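Local coordinates for flavin adenine dinucleotide synthase (Saccharomyces cerevisiae, PDB 2WSI), which catalyses the adenylation of FMN with ATP, forming the coenzyme FAD and releasing diphosphate, at residues A[50-58]-A[70-80]. Sequence-based numbering, arbitrary orientation.
Sequences SPLNGEISF and LLLYLSCLWEY
The ring of P51 fits a hollow bordered by Y73, L77 and Y80 on one side of the helix. Its CD lies over one face of the Y80 ring, 4.0 Å from the ring centroid, while CG meets L77 CD1 at 3.7 Å. L52 extends this apolar patch: CD2 touches the same L77 methyl, and CD1 reaches the edge of the Y80 ring. One turn before L77, Y73 juts from the helix, CG anti to the backbone N (chi1 -169°), and its OH ends between P51 CB and I56 CG2. A water donates to P51 O and also bonds Y73 OH (2.5 Å from the water oxygen); no direct hydrogen bond crosses between the segments. The contact belongs to the parallel core of the HUP-type α/β fold, where strand 56-59 leads into helix 64-87, with FAD about 6 Å from the F58 side chain. F58 pushes its edge against the face of Y73 (planes at 69°), and L70 CD1 sits 4.1 Å from the F58 centroid, over the ring. With an alanine at Y73, the F58 edge would probably lose its aromatic face and the water its phenol partner. F46 meets both Y73 and Y80 edge-to-face.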
loop_
_atom_site.group_PDB
_atom_site.type_symbol
_atom_site.label_atom_id
_atom_site.label_comp_id
_atom_site.label_asym_id
_atom_site.label_seq_id
_atom_site.Cartn_x
_atom_site.Cartn_y
_atom_site.Cartn_z
ATOM N N SER A 50 -7.009 -19.276 2.916
ATOM C CA SER A 50 -8.193 -18.408 2.811
ATOM C C SER A 50 -7.864 -16.964 3.129
ATOM O O SER A 50 -7.244 -16.671 4.152
ATOM C CB SER A 50 -9.275 -18.866 3.771
ATOM O OG SER A 50 -10.251 -17.846 3.905
ATOM N N PRO A 51 -8.306 -16.029 2.278
ATOM C CA PRO A 51 -8.077 -14.612 2.602
ATOM C C PRO A 51 -9.144 -14.024 3.549
ATOM O O PRO A 51 -9.078 -12.857 3.896
ATOM C CB PRO A 51 -8.171 -13.928 1.245
ATOM C CG PRO A 51 -9.110 -14.810 0.445
ATOM C CD PRO A 51 -8.925 -16.217 0.957
ATOM N N LEU A 52 -10.111 -14.831 3.962
ATOM C CA LEU A 52 -11.201 -14.310 4.785
ATOM C C LEU A 52 -11.174 -14.795 6.232
ATOM O O LEU A 52 -11.456 -14.026 7.152
ATOM C CB LEU A 52 -12.542 -14.651 4.161
ATOM C CG LEU A 52 -12.845 -14.015 2.801
ATOM C CD1 LEU A 52 -14.039 -14.692 2.145
ATOM C CD2 LEU A 52 -13.078 -12.537 2.927
ATOM N N ASN A 53 -10.792 -16.039 6.452
ATOM C CA ASN A 53 -11.129 -16.674 7.735
ATOM C C ASN A 53 -10.083 -16.480 8.826
ATOM O O ASN A 53 -10.263 -16.936 9.970
ATOM C CB ASN A 53 -11.463 -18.158 7.522
ATOM C CG ASN A 53 -10.255 -18.971 7.060
ATOM O OD1 ASN A 53 -9.140 -18.466 6.995
ATOM N ND2 ASN A 53 -10.487 -20.225 6.707
ATOM N N GLY A 54 -8.995 -15.790 8.481
ATOM C CA GLY A 54 -7.939 -15.512 9.433
ATOM C C GLY A 54 -6.638 -16.268 9.189
ATOM O O GLY A 54 -5.660 -16.022 9.886
ATOM N N GLU A 55 -6.622 -17.184 8.228
ATOM C CA GLU A 55 -5.384 -17.899 7.911
ATOM C C GLU A 55 -4.364 -16.888 7.426
ATOM O O GLU A 55 -3.151 -17.055 7.628
ATOM C CB GLU A 55 -5.589 -18.958 6.812
ATOM C CG GLU A 55 -6.448 -20.128 7.246
ATOM C CD GLU A 55 -6.706 -21.138 6.119
ATOM O OE1 GLU A 55 -6.070 -21.042 5.066
ATOM O OE2 GLU A 55 -7.548 -22.033 6.286
ATOM N N ILE A 56 -4.869 -15.858 6.759
ATOM C CA ILE A 56 -4.019 -14.785 6.255
ATOM C C ILE A 56 -4.361 -13.494 6.957
ATOM O O ILE A 56 -5.516 -13.101 6.952
ATOM C CB ILE A 56 -4.250 -14.523 4.760
ATOM C CG1 ILE A 56 -3.957 -15.770 3.912
ATOM C CG2 ILE A 56 -3.315 -13.415 4.269
ATOM C CD1 ILE A 56 -4.290 -15.561 2.453
ATOM N N SER A 57 -3.353 -12.800 7.486
ATOM C CA SER A 57 -3.542 -11.430 7.917
ATOM C C SER A 57 -2.786 -10.485 6.984
ATOM O O SER A 57 -1.706 -10.805 6.507
ATOM C CB SER A 57 -3.004 -11.228 9.315
ATOM O OG SER A 57 -3.343 -9.934 9.742
ATOM N N PHE A 58 -3.372 -9.334 6.720
ATOM C CA PHE A 58 -2.765 -8.330 5.845
ATOM C C PHE A 58 -2.002 -7.326 6.723
ATOM O O PHE A 58 -2.604 -6.683 7.607
ATOM C CB PHE A 58 -3.883 -7.619 5.059
ATOM C CG PHE A 58 -3.376 -6.786 3.924
ATOM C CD1 PHE A 58 -3.437 -7.263 2.634
ATOM C CD2 PHE A 58 -2.820 -5.537 4.159
ATOM C CE1 PHE A 58 -2.930 -6.511 1.565
ATOM C CE2 PHE A 58 -2.299 -4.775 3.107
ATOM C CZ PHE A 58 -2.351 -5.258 1.816
ATOM N N LEU A 70 -3.197 -3.382 -0.925
ATOM C CA LEU A 70 -4.529 -3.605 -0.364
ATOM C C LEU A 70 -5.622 -3.418 -1.412
ATOM O O LEU A 70 -6.553 -4.219 -1.495
ATOM C CB LEU A 70 -4.760 -2.651 0.827
ATOM C CG LEU A 70 -6.149 -2.812 1.442
ATOM C CD1 LEU A 70 -6.392 -4.261 1.882
ATOM C CD2 LEU A 70 -6.304 -1.849 2.643
ATOM N N LEU A 71 -5.512 -2.384 -2.250
ATOM C CA LEU A 71 -6.477 -2.215 -3.336
ATOM C C LEU A 71 -6.445 -3.421 -4.281
ATOM O O LEU A 71 -7.487 -3.933 -4.643
ATOM C CB LEU A 71 -6.236 -0.928 -4.134
ATOM C CG LEU A 71 -6.287 0.401 -3.391
ATOM C CD1 LEU A 71 -5.952 1.545 -4.356
ATOM C CD2 LEU A 71 -7.649 0.618 -2.730
ATOM N N LEU A 72 -5.255 -3.881 -4.671
ATOM C CA LEU A 72 -5.141 -5.071 -5.542
ATOM C C LEU A 72 -5.692 -6.337 -4.871
ATOM O O LEU A 72 -6.344 -7.171 -5.500
ATOM C CB LEU A 72 -3.679 -5.296 -5.970
ATOM C CG LEU A 72 -3.134 -4.117 -6.774
ATOM C CD1 LEU A 72 -1.626 -4.305 -6.936
ATOM C CD2 LEU A 72 -3.854 -4.014 -8.123
ATOM N N TYR A 73 -5.441 -6.456 -3.576
ATOM C CA TYR A 73 -5.847 -7.611 -2.799
ATOM C C TYR A 73 -7.376 -7.667 -2.748
ATOM O O TYR A 73 -7.980 -8.727 -2.952
ATOM C CB TYR A 73 -5.298 -7.452 -1.381
ATOM C CG TYR A 73 -5.390 -8.682 -0.503
ATOM C CD1 TYR A 73 -4.402 -9.665 -0.572
ATOM C CD2 TYR A 73 -6.412 -8.844 0.409
ATOM C CE1 TYR A 73 -4.429 -10.770 0.237
ATOM C CE2 TYR A 73 -6.472 -9.972 1.243
ATOM C CZ TYR A 73 -5.455 -10.931 1.150
ATOM O OH TYR A 73 -5.431 -12.052 1.952
ATOM N N LEU A 74 -7.999 -6.514 -2.514
ATOM C CA LEU A 74 -9.464 -6.433 -2.468
ATOM C C LEU A 74 -10.050 -6.733 -3.829
ATOM O O LEU A 74 -11.062 -7.413 -3.936
ATOM C CB LEU A 74 -9.921 -5.036 -1.992
ATOM C CG LEU A 74 -9.672 -4.839 -0.481
ATOM C CD1 LEU A 74 -9.769 -3.385 -0.091
ATOM C CD2 LEU A 74 -10.634 -5.720 0.324
ATOM N N SER A 75 -9.414 -6.228 -4.876
ATOM C CA SER A 75 -9.838 -6.593 -6.219
ATOM C C SER A 75 -9.824 -8.108 -6.434
ATOM O O SER A 75 -10.783 -8.687 -6.975
ATOM C CB SER A 75 -8.948 -5.908 -7.256
ATOM O OG SER A 75 -9.344 -6.304 -8.552
ATOM N N CYS A 76 -8.754 -8.759 -6.004
ATOM C CA CYS A 76 -8.661 -10.225 -6.114
ATOM C C CYS A 76 -9.628 -10.946 -5.187
ATOM O O CYS A 76 -10.091 -12.070 -5.479
ATOM C CB CYS A 76 -7.237 -10.682 -5.822
ATOM S SG CYS A 76 -6.103 -10.169 -7.134
ATOM N N LEU A 77 -9.945 -10.315 -4.063
ATOM C CA LEU A 77 -10.917 -10.921 -3.138
ATOM C C LEU A 77 -12.303 -10.999 -3.818
ATOM O O LEU A 77 -13.049 -11.996 -3.696
ATOM C CB LEU A 77 -10.966 -10.099 -1.837
ATOM C CG LEU A 77 -11.899 -10.644 -0.771
ATOM C CD1 LEU A 77 -11.471 -12.044 -0.412
ATOM C CD2 LEU A 77 -11.925 -9.727 0.482
ATOM N N TRP A 78 -12.650 -9.946 -4.541
ATOM C CA TRP A 78 -13.911 -9.926 -5.285
ATOM C C TRP A 78 -13.923 -11.107 -6.276
ATOM O O TRP A 78 -14.849 -11.937 -6.293
ATOM C CB TRP A 78 -14.037 -8.618 -6.041
ATOM C CG TRP A 78 -15.338 -8.452 -6.782
ATOM C CD1 TRP A 78 -15.511 -8.332 -8.151
ATOM C CD2 TRP A 78 -16.645 -8.332 -6.203
ATOM N NE1 TRP A 78 -16.853 -8.160 -8.446
ATOM C CE2 TRP A 78 -17.567 -8.155 -7.268
ATOM C CE3 TRP A 78 -17.134 -8.389 -4.887
ATOM C CZ2 TRP A 78 -18.947 -8.035 -7.051
ATOM C CZ3 TRP A 78 -18.500 -8.266 -4.676
ATOM C CH2 TRP A 78 -19.393 -8.091 -5.752
ATOM N N GLU A 79 -12.883 -11.186 -7.094
ATOM C CA GLU A 79 -12.791 -12.283 -8.079
ATOM C C GLU A 79 -12.795 -13.677 -7.416
ATOM O O GLU A 79 -13.406 -14.618 -7.911
ATOM C CB GLU A 79 -11.541 -12.083 -8.967
ATOM C CG GLU A 79 -11.409 -13.115 -10.086
ATOM C CD GLU A 79 -10.437 -12.685 -11.181
ATOM O OE1 GLU A 79 -10.275 -11.467 -11.401
ATOM O OE2 GLU A 79 -9.834 -13.577 -11.811
ATOM N N TYR A 80 -12.142 -13.796 -6.269
ATOM C CA TYR A 80 -12.019 -15.062 -5.537
ATOM C C TYR A 80 -13.389 -15.612 -5.156
ATOM O O TYR A 80 -13.661 -16.814 -5.209
ATOM C CB TYR A 80 -11.192 -14.822 -4.264
ATOM C CG TYR A 80 -11.264 -15.907 -3.204
ATOM C CD1 TYR A 80 -10.479 -17.054 -3.301
ATOM C CD2 TYR A 80 -12.081 -15.761 -2.085
ATOM C CE1 TYR A 80 -10.522 -18.050 -2.324
ATOM C CE2 TYR A 80 -12.125 -16.747 -1.080
ATOM C CZ TYR A 80 -11.345 -17.887 -1.216
ATOM O OH TYR A 80 -11.367 -18.864 -0.250
HETATM O O HOH W 1 -6.788 -11.611 3.961
#